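Chymotrypsin-like serine protease (Equine arteritis virus, PDB 1MBM) cleaves peptide bonds as the chymotrypsin-like nsp4 proteinase of the virus, probably processing the viral replicase polyprotein. Local coordinates at residues 19-23 with 74-79; 27-33 with 58-64; 82-87 with 98-102. All coordinates share one frame; numbering follows the deposited sequence.

From the N terminus the chain runs through strand 14-22 and turns into strand 25-31. Contact 2 closes first: strand 60-65 returns beside strand 25-31, joining them in the six-stranded N-terminal barrel and bringing H33 to D59. Contact 1 spans a longer loop, with 74-79 meeting 19-23, so contact 2 lies within it. The two touch: R22 forms a salt bridge with E62, and F79 packs on F60. The chain then leaves the first barrel, and contact 3, at the open end of the hairpin of strands 85-91 and 94-100, follows in series in the second sheet, on the other side of the chain's centre. Its centre lies about 20 Å from that of contact 2.

Contact 1 (19-23 with 74-79); sequences VWTRN and WPQLHF
W74 and V19 meet ring face to methyl: V19 CG1 sits over the five-membered ring of the indole, 3.4 Å from its centroid and only 8° off the ring normal, a close CH-pi contact. The methyl is directed there because CG1 stands anti to the backbone N (chi1 -173°). The exchange is then reversed, with the methyl coming from 74-79: L77 CD1 lies over one face of W20, offset toward the rim, at 3.9 Å from the centroid of the five-membered ring, while P75 CG approaches W20 CE3. The backbones themselves are tied by a single bridge at T21 and Q76. T21 N donates to P75 O at 2.9 Å, and L77 N donates to T21 O at 2.7 Å in a bond nearly aligned with the carbonyl. The hydroxyl of T21 adds a third bond, OG1 to W74 O at 3.0 Å, arriving from above the carbonyl plane. Alongside, R22 NH1 passes L77 CD2 at 3.8 Å, the two side chains pointing the same way.

Farther out, polar ends are anchored by other parts of the chain. W74 NE1 donates to L70 O and W20 NE1 bonds S18 OG, which probably helps to fix the rotation of both indoles, while the guanidinium of R22 forms a salt bridge with E25, among others. L77 and W20 also touch V124 of strand 123-132.

The connection between strands 60-65 and 85-91 is thus laid across the end of strand 14-22, on the first barrel of a chymotrypsin-like fold. Its chemistry is divided: a segment without regular strand structure is held by three hydrogen bonds around T21, and next to the bonded backbone two methyl groups lie over indole faces.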
# COMPACT_ATOMS: atom_id res chain seq x y z
N VAL A 19 11.64 -3.51 -2.95
CA VAL A 19 12.66 -3.66 -3.98
C VAL A 19 12.22 -4.65 -5.06
O VAL A 19 11.67 -5.69 -4.76
CB VAL A 19 13.99 -4.14 -3.36
CG1 VAL A 19 15.09 -4.15 -4.39
CG2 VAL A 19 14.39 -3.22 -2.20
N TRP A 20 12.47 -4.31 -6.32
CA TRP A 20 11.96 -5.09 -7.44
C TRP A 20 12.92 -5.13 -8.61
O TRP A 20 13.88 -4.38 -8.67
CB TRP A 20 10.64 -4.48 -7.94
CG TRP A 20 9.67 -4.13 -6.87
CD1 TRP A 20 9.68 -3.00 -6.09
CD2 TRP A 20 8.54 -4.90 -6.46
NE1 TRP A 20 8.63 -3.03 -5.21
CE2 TRP A 20 7.91 -4.19 -5.41
CE3 TRP A 20 7.99 -6.12 -6.86
CZ2 TRP A 20 6.77 -4.66 -4.77
CZ3 TRP A 20 6.86 -6.59 -6.21
CH2 TRP A 20 6.26 -5.86 -5.18
N THR A 21 12.62 -6.02 -9.57
CA THR A 21 13.39 -6.11 -10.80
C THR A 21 12.54 -5.59 -11.97
O THR A 21 11.35 -5.87 -12.03
CB THR A 21 13.82 -7.57 -11.06
OG1 THR A 21 14.78 -7.98 -10.07
CG2 THR A 21 14.59 -7.70 -12.37
N ARG A 22 13.16 -4.83 -12.86
CA ARG A 22 12.53 -4.34 -14.08
C ARG A 22 13.58 -4.07 -15.17
O ARG A 22 14.47 -3.26 -14.99
CB ARG A 22 11.75 -3.05 -13.78
CG ARG A 22 10.89 -2.54 -14.94
CD ARG A 22 10.26 -1.18 -14.69
NE ARG A 22 11.27 -0.19 -14.30
CZ ARG A 22 11.01 0.91 -13.60
NH1 ARG A 22 9.77 1.17 -13.21
NH2 ARG A 22 11.99 1.76 -13.30
N ASN A 23 13.49 -4.77 -16.30
CA ASN A 23 14.41 -4.57 -17.43
C ASN A 23 15.88 -4.33 -17.07
O ASN A 23 16.46 -3.29 -17.41
CB ASN A 23 13.92 -3.42 -18.31
CG ASN A 23 12.49 -3.59 -18.76
OD1 ASN A 23 12.06 -4.70 -19.05
ND2 ASN A 23 11.73 -2.50 -18.80
N TRP A 74 15.09 -10.17 -6.53
CA TRP A 74 13.92 -9.33 -6.34
C TRP A 74 12.82 -9.70 -7.35
O TRP A 74 13.11 -9.95 -8.52
CB TRP A 74 14.30 -7.85 -6.47
CG TRP A 74 15.55 -7.48 -5.73
CD1 TRP A 74 16.71 -7.00 -6.27
CD2 TRP A 74 15.77 -7.56 -4.31
NE1 TRP A 74 17.63 -6.76 -5.27
CE2 TRP A 74 17.08 -7.10 -4.06
CE3 TRP A 74 14.99 -7.96 -3.22
CZ2 TRP A 74 17.62 -7.03 -2.78
CZ3 TRP A 74 15.53 -7.89 -1.96
CH2 TRP A 74 16.84 -7.44 -1.74
N PRO A 75 11.58 -9.75 -6.88
CA PRO A 75 10.43 -10.10 -7.73
C PRO A 75 10.26 -9.09 -8.86
O PRO A 75 10.60 -7.91 -8.69
CB PRO A 75 9.25 -10.05 -6.77
CG PRO A 75 9.73 -9.16 -5.65
CD PRO A 75 11.17 -9.52 -5.48
N GLN A 76 9.76 -9.55 -10.00
CA GLN A 76 9.54 -8.68 -11.14
C GLN A 76 8.52 -7.60 -10.80
O GLN A 76 7.52 -7.87 -10.15
CB GLN A 76 9.06 -9.49 -12.34
CG GLN A 76 9.29 -8.81 -13.68
CD GLN A 76 10.73 -8.87 -14.12
OE1 GLN A 76 11.50 -9.69 -13.62
NE2 GLN A 76 11.11 -8.01 -15.06
N LEU A 77 8.79 -6.37 -11.23
CA LEU A 77 7.87 -5.27 -10.97
C LEU A 77 6.78 -5.19 -12.02
O LEU A 77 7.08 -5.01 -13.20
CB LEU A 77 8.63 -3.94 -10.94
CG LEU A 77 7.80 -2.68 -10.64
CD1 LEU A 77 7.06 -2.82 -9.32
CD2 LEU A 77 8.67 -1.43 -10.60
N HIS A 78 5.52 -5.32 -11.60
CA HIS A 78 4.38 -5.11 -12.49
C HIS A 78 3.49 -4.04 -11.87
O HIS A 78 3.13 -4.13 -10.70
CB HIS A 78 3.56 -6.39 -12.68
CG HIS A 78 4.33 -7.54 -13.24
ND1 HIS A 78 4.81 -7.56 -14.53
CD2 HIS A 78 4.69 -8.73 -12.69
CE1 HIS A 78 5.44 -8.70 -14.75
NE2 HIS A 78 5.39 -9.42 -13.65
N PHE A 79 3.16 -3.00 -12.62
CA PHE A 79 2.20 -2.01 -12.15
C PHE A 79 0.83 -2.42 -12.68
O PHE A 79 0.72 -2.95 -13.79
CB PHE A 79 2.56 -0.61 -12.64
CG PHE A 79 3.71 0.02 -11.89
CD1 PHE A 79 3.90 -0.24 -10.55
CD2 PHE A 79 4.59 0.88 -12.53
CE1 PHE A 79 4.96 0.36 -9.84
CE2 PHE A 79 5.64 1.47 -11.85
CZ PHE A 79 5.83 1.21 -10.50

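Contact 2 (27-33 with 58-64)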
# COMPACT_ATOMS: atom_id res chain seq x y z
N VAL A 27 14.64 -1.74 -8.91
CA VAL A 27 13.75 -0.63 -8.62
C VAL A 27 13.35 -0.58 -7.16
O VAL A 27 12.98 -1.60 -6.57
CB VAL A 27 12.47 -0.71 -9.48
CG1 VAL A 27 11.59 0.52 -9.26
CG2 VAL A 27 12.83 -0.85 -10.95
N VAL A 28 13.42 0.61 -6.57
CA VAL A 28 13.06 0.80 -5.17
C VAL A 28 11.90 1.79 -5.05
O VAL A 28 12.02 2.93 -5.45
CB VAL A 28 14.29 1.30 -4.36
CG1 VAL A 28 13.91 1.57 -2.89
CG2 VAL A 28 15.46 0.31 -4.47
N LEU A 29 10.79 1.36 -4.47
CA LEU A 29 9.63 2.23 -4.27
C LEU A 29 9.41 2.61 -2.81
O LEU A 29 9.65 1.81 -1.92
CB LEU A 29 8.35 1.55 -4.74
CG LEU A 29 8.37 0.94 -6.14
CD1 LEU A 29 7.04 0.24 -6.42
CD2 LEU A 29 8.68 2.01 -7.19
N THR A 30 8.93 3.83 -2.59
CA THR A 30 8.59 4.33 -1.26
C THR A 30 7.73 5.58 -1.45
O THR A 30 7.30 5.87 -2.58
CB THR A 30 9.87 4.61 -0.39
OG1 THR A 30 9.51 4.91 0.97
CG2 THR A 30 10.62 5.88 -0.86
N ALA A 31 7.44 6.28 -0.36
CA ALA A 31 6.63 7.50 -0.41
C ALA A 31 7.50 8.75 -0.49
O ALA A 31 8.52 8.84 0.19
CB ALA A 31 5.71 7.58 0.80
N SER A 32 7.09 9.72 -1.30
CA SER A 32 7.86 10.96 -1.45
C SER A 32 8.06 11.72 -0.14
O SER A 32 9.14 12.27 0.10
CB SER A 32 7.19 11.87 -2.49
OG SER A 32 7.00 11.16 -3.70
N HIS A 33 7.05 11.77 0.72
CA HIS A 33 7.18 12.53 1.96
C HIS A 33 8.14 11.85 2.95
O HIS A 33 8.65 12.49 3.86
CB HIS A 33 5.82 12.82 2.59
CG HIS A 33 5.19 11.64 3.25
ND1 HIS A 33 4.44 10.71 2.56
CD2 HIS A 33 5.17 11.25 4.55
CE1 HIS A 33 4.01 9.79 3.40
NE2 HIS A 33 4.44 10.09 4.61
N GLY A 58 3.69 13.01 -7.29
CA GLY A 58 2.90 13.14 -6.08
C GLY A 58 3.67 12.43 -4.98
O GLY A 58 4.90 12.55 -4.92
N ASP A 59 2.97 11.65 -4.16
CA ASP A 59 3.63 10.95 -3.05
C ASP A 59 4.25 9.59 -3.46
O ASP A 59 4.76 8.88 -2.61
CB ASP A 59 2.67 10.77 -1.87
CG ASP A 59 3.37 10.44 -0.56
OD1 ASP A 59 4.39 11.10 -0.20
OD2 ASP A 59 2.96 9.53 0.20
N PHE A 60 4.17 9.24 -4.74
CA PHE A 60 4.79 8.00 -5.24
C PHE A 60 6.25 8.28 -5.60
O PHE A 60 6.52 9.12 -6.45
CB PHE A 60 4.07 7.50 -6.51
CG PHE A 60 4.55 6.15 -6.99
CD1 PHE A 60 5.63 6.05 -7.86
CD2 PHE A 60 3.93 4.98 -6.55
CE1 PHE A 60 6.09 4.81 -8.31
CE2 PHE A 60 4.38 3.74 -6.99
CZ PHE A 60 5.46 3.66 -7.87
N ALA A 61 7.19 7.57 -4.97
CA ALA A 61 8.62 7.79 -5.21
C ALA A 61 9.34 6.53 -5.70
O ALA A 61 9.23 5.47 -5.11
CB ALA A 61 9.30 8.30 -3.94
N GLU A 62 10.10 6.67 -6.78
CA GLU A 62 10.80 5.53 -7.36
C GLU A 62 12.27 5.82 -7.60
O GLU A 62 12.62 6.83 -8.22
CB GLU A 62 10.13 5.13 -8.69
CG GLU A 62 10.94 4.17 -9.56
CD GLU A 62 10.26 3.92 -10.90
OE1 GLU A 62 9.13 3.42 -10.92
OE2 GLU A 62 10.86 4.23 -11.94
N ALA A 63 13.13 4.91 -7.14
CA ALA A 63 14.57 4.98 -7.40
C ALA A 63 14.99 3.77 -8.20
O ALA A 63 14.35 2.71 -8.13
CB ALA A 63 15.36 5.01 -6.09
N VAL A 64 16.06 3.91 -8.96
CA VAL A 64 16.63 2.79 -9.70
C VAL A 64 18.09 2.62 -9.32
O VAL A 64 18.78 3.60 -8.99
CB VAL A 64 16.48 2.92 -11.23
CG1 VAL A 64 15.01 2.98 -11.63
CG2 VAL A 64 17.25 4.12 -11.77
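H33 and D59 face each other edge to carboxylate at the end of an antiparallel strand pair, 25-31 with 60-65, in the N-terminal barrel of a chymotrypsin-like fold. With S114 they have the geometry of a Ser-His-Asp charge relay and are probably the catalytic residues. The imidazole and carboxylate planes are 24° apart. H33 ND1 donates to D59 OD1 at 2.8 Å, with OD1 lying in the ring plane and met on its syn side; a weak second bond runs from ND1 to OD2. The same OD1 accepts the backbone N of H33 at 2.9 Å, nearly along its C-O bond, so two donors of one residue grip one oxygen. T129 OG1 bonds OD2, and a weak bond joins H33 NE2 to S114 OG. The side chain of H33 folds back to reach D59 because CG lies between the backbone N and the carbonyl carbon (chi1 75°).

Behind this pair the strands are zipped by hydrogen-bonded pairs V28-A63 and T30-A61, the former with nearly straight N-H...O bonds. On the face carrying V27, L29 and E62, the L29 and E62 side chains lie side by side. F60 leaves its strand in another direction, yet its ring end returns to L29, F60 CZ lying 3.7 Å from L29 CD2. V27 CG1 meets E62 CG at 3.7 Å, and E62 carries its carboxylate on to R22 in a salt bridge. T30 and A61 point to the other face, where T30 OG1 bonds T16 O.

Where the strand gives way to the helix that begins at S32, the turn is pinned twice. S32 N donates to D59 O from well above its carbonyl plane, while S32 OG donates to G58 O at 2.8 Å, in the plane and on a lone pair.

Contact 3 (82-87 with 98-102); sequences PTTGPA and GLLSG
This is an antiparallel hairpin contact in the sheet of the second barrel of the chymotrypsin-like fold, joining the start of strand 85-91 to the end of strand 94-100. G85-L100 and A87-G98 are hydrogen-bonded pairs, with the non-hydrogen-bonded pair P86-L99 between them. G85 N donates to L100 O at 3.0 Å and L100 N returns to G85 O at 2.9 Å; A87 and G98 exchange a second such pair. The short strand segments diverge from strict antiparallel alignment, their directions lying 122° apart, as fits a strongly twisted pair.

On the face with A87 and L100, their CB atoms touch at 3.7 Å. The leucine then reaches along the strand toward the loop before the hairpin, where its CD2 meets P82 CB at 3.6 Å; CG trans to the backbone N (chi1 -176°) starts the side chain on that path. G85 brings no side chain between the strands.

Beyond the last pair, the loop ends stay together. T84 CA points its hydrogen at L100 O, T84 OG1 passes S101 CB at 3.7 Å, and one water bridges the two segments, 2.7 Å from T84 OG1 and 3.0 Å from G102 N, whose hydrogen it accepts. S101 OG turns instead to V104 O.

Around the hairpin, strand 117-120 covers A87 and L100 through V118 and Q120, and the Q120 amide also bonds T83 O and P86 O. L99 points elsewhere, onto L106 of strand 105-106, L157 of helix 154-158 and F161 in the loop beyond it.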
# COMPACT_ATOMS: atom_id res chain seq x y z
N PRO A 82 -5.83 -0.07 -9.93
CA PRO A 82 -6.55 -0.55 -8.75
C PRO A 82 -7.81 -1.30 -9.14
O PRO A 82 -8.55 -0.89 -10.04
CB PRO A 82 -6.91 0.75 -8.02
CG PRO A 82 -6.82 1.82 -9.08
CD PRO A 82 -5.67 1.40 -9.92
N THR A 83 -8.03 -2.42 -8.48
CA THR A 83 -9.23 -3.22 -8.65
C THR A 83 -9.94 -3.23 -7.30
O THR A 83 -9.30 -3.42 -6.27
CB THR A 83 -8.82 -4.63 -9.09
OG1 THR A 83 -8.52 -4.61 -10.50
CG2 THR A 83 -9.97 -5.61 -8.99
N THR A 84 -11.24 -2.98 -7.28
CA THR A 84 -11.96 -2.98 -6.00
C THR A 84 -11.93 -4.37 -5.36
O THR A 84 -12.51 -5.32 -5.87
CB THR A 84 -13.41 -2.50 -6.17
OG1 THR A 84 -13.43 -1.16 -6.69
CG2 THR A 84 -14.08 -2.37 -4.80
N GLY A 85 -11.23 -4.50 -4.24
CA GLY A 85 -11.11 -5.77 -3.56
C GLY A 85 -10.00 -5.71 -2.54
O GLY A 85 -9.47 -4.64 -2.24
N PRO A 86 -9.64 -6.87 -1.98
CA PRO A 86 -8.55 -6.95 -1.02
C PRO A 86 -7.20 -6.56 -1.65
O PRO A 86 -6.99 -6.73 -2.84
CB PRO A 86 -8.54 -8.43 -0.63
CG PRO A 86 -9.20 -9.11 -1.81
CD PRO A 86 -10.29 -8.18 -2.19
N ALA A 87 -6.31 -6.02 -0.83
CA ALA A 87 -4.96 -5.69 -1.26
C ALA A 87 -4.06 -5.87 -0.05
O ALA A 87 -4.52 -5.82 1.09
CB ALA A 87 -4.88 -4.26 -1.78
N GLY A 98 -6.06 -5.34 3.50
CA GLY A 98 -7.00 -4.24 3.58
C GLY A 98 -7.92 -4.14 2.38
O GLY A 98 -7.82 -4.93 1.44
N LEU A 99 -8.83 -3.17 2.42
CA LEU A 99 -9.74 -2.92 1.31
C LEU A 99 -9.11 -1.87 0.43
O LEU A 99 -8.60 -0.87 0.92
CB LEU A 99 -11.08 -2.37 1.81
CG LEU A 99 -11.93 -1.65 0.75
CD1 LEU A 99 -12.52 -2.67 -0.24
CD2 LEU A 99 -13.02 -0.80 1.38
N LEU A 100 -9.12 -2.12 -0.87
CA LEU A 100 -8.62 -1.15 -1.81
C LEU A 100 -9.68 -0.86 -2.87
O LEU A 100 -10.29 -1.78 -3.39
CB LEU A 100 -7.34 -1.65 -2.49
CG LEU A 100 -6.72 -0.61 -3.43
CD1 LEU A 100 -5.32 -0.22 -2.99
CD2 LEU A 100 -6.76 -1.03 -4.89
N SER A 101 -9.94 0.42 -3.12
CA SER A 101 -10.80 0.88 -4.21
C SER A 101 -10.32 2.29 -4.56
O SER A 101 -9.52 2.87 -3.83
CB SER A 101 -12.27 0.91 -3.80
OG SER A 101 -12.53 1.92 -2.84
N GLY A 102 -10.80 2.85 -5.66
CA GLY A 102 -10.35 4.18 -6.04
C GLY A 102 -10.87 5.23 -5.06
O GLY A 102 -10.20 6.21 -4.77
O HOH W 1 -11.73 0.76 -7.61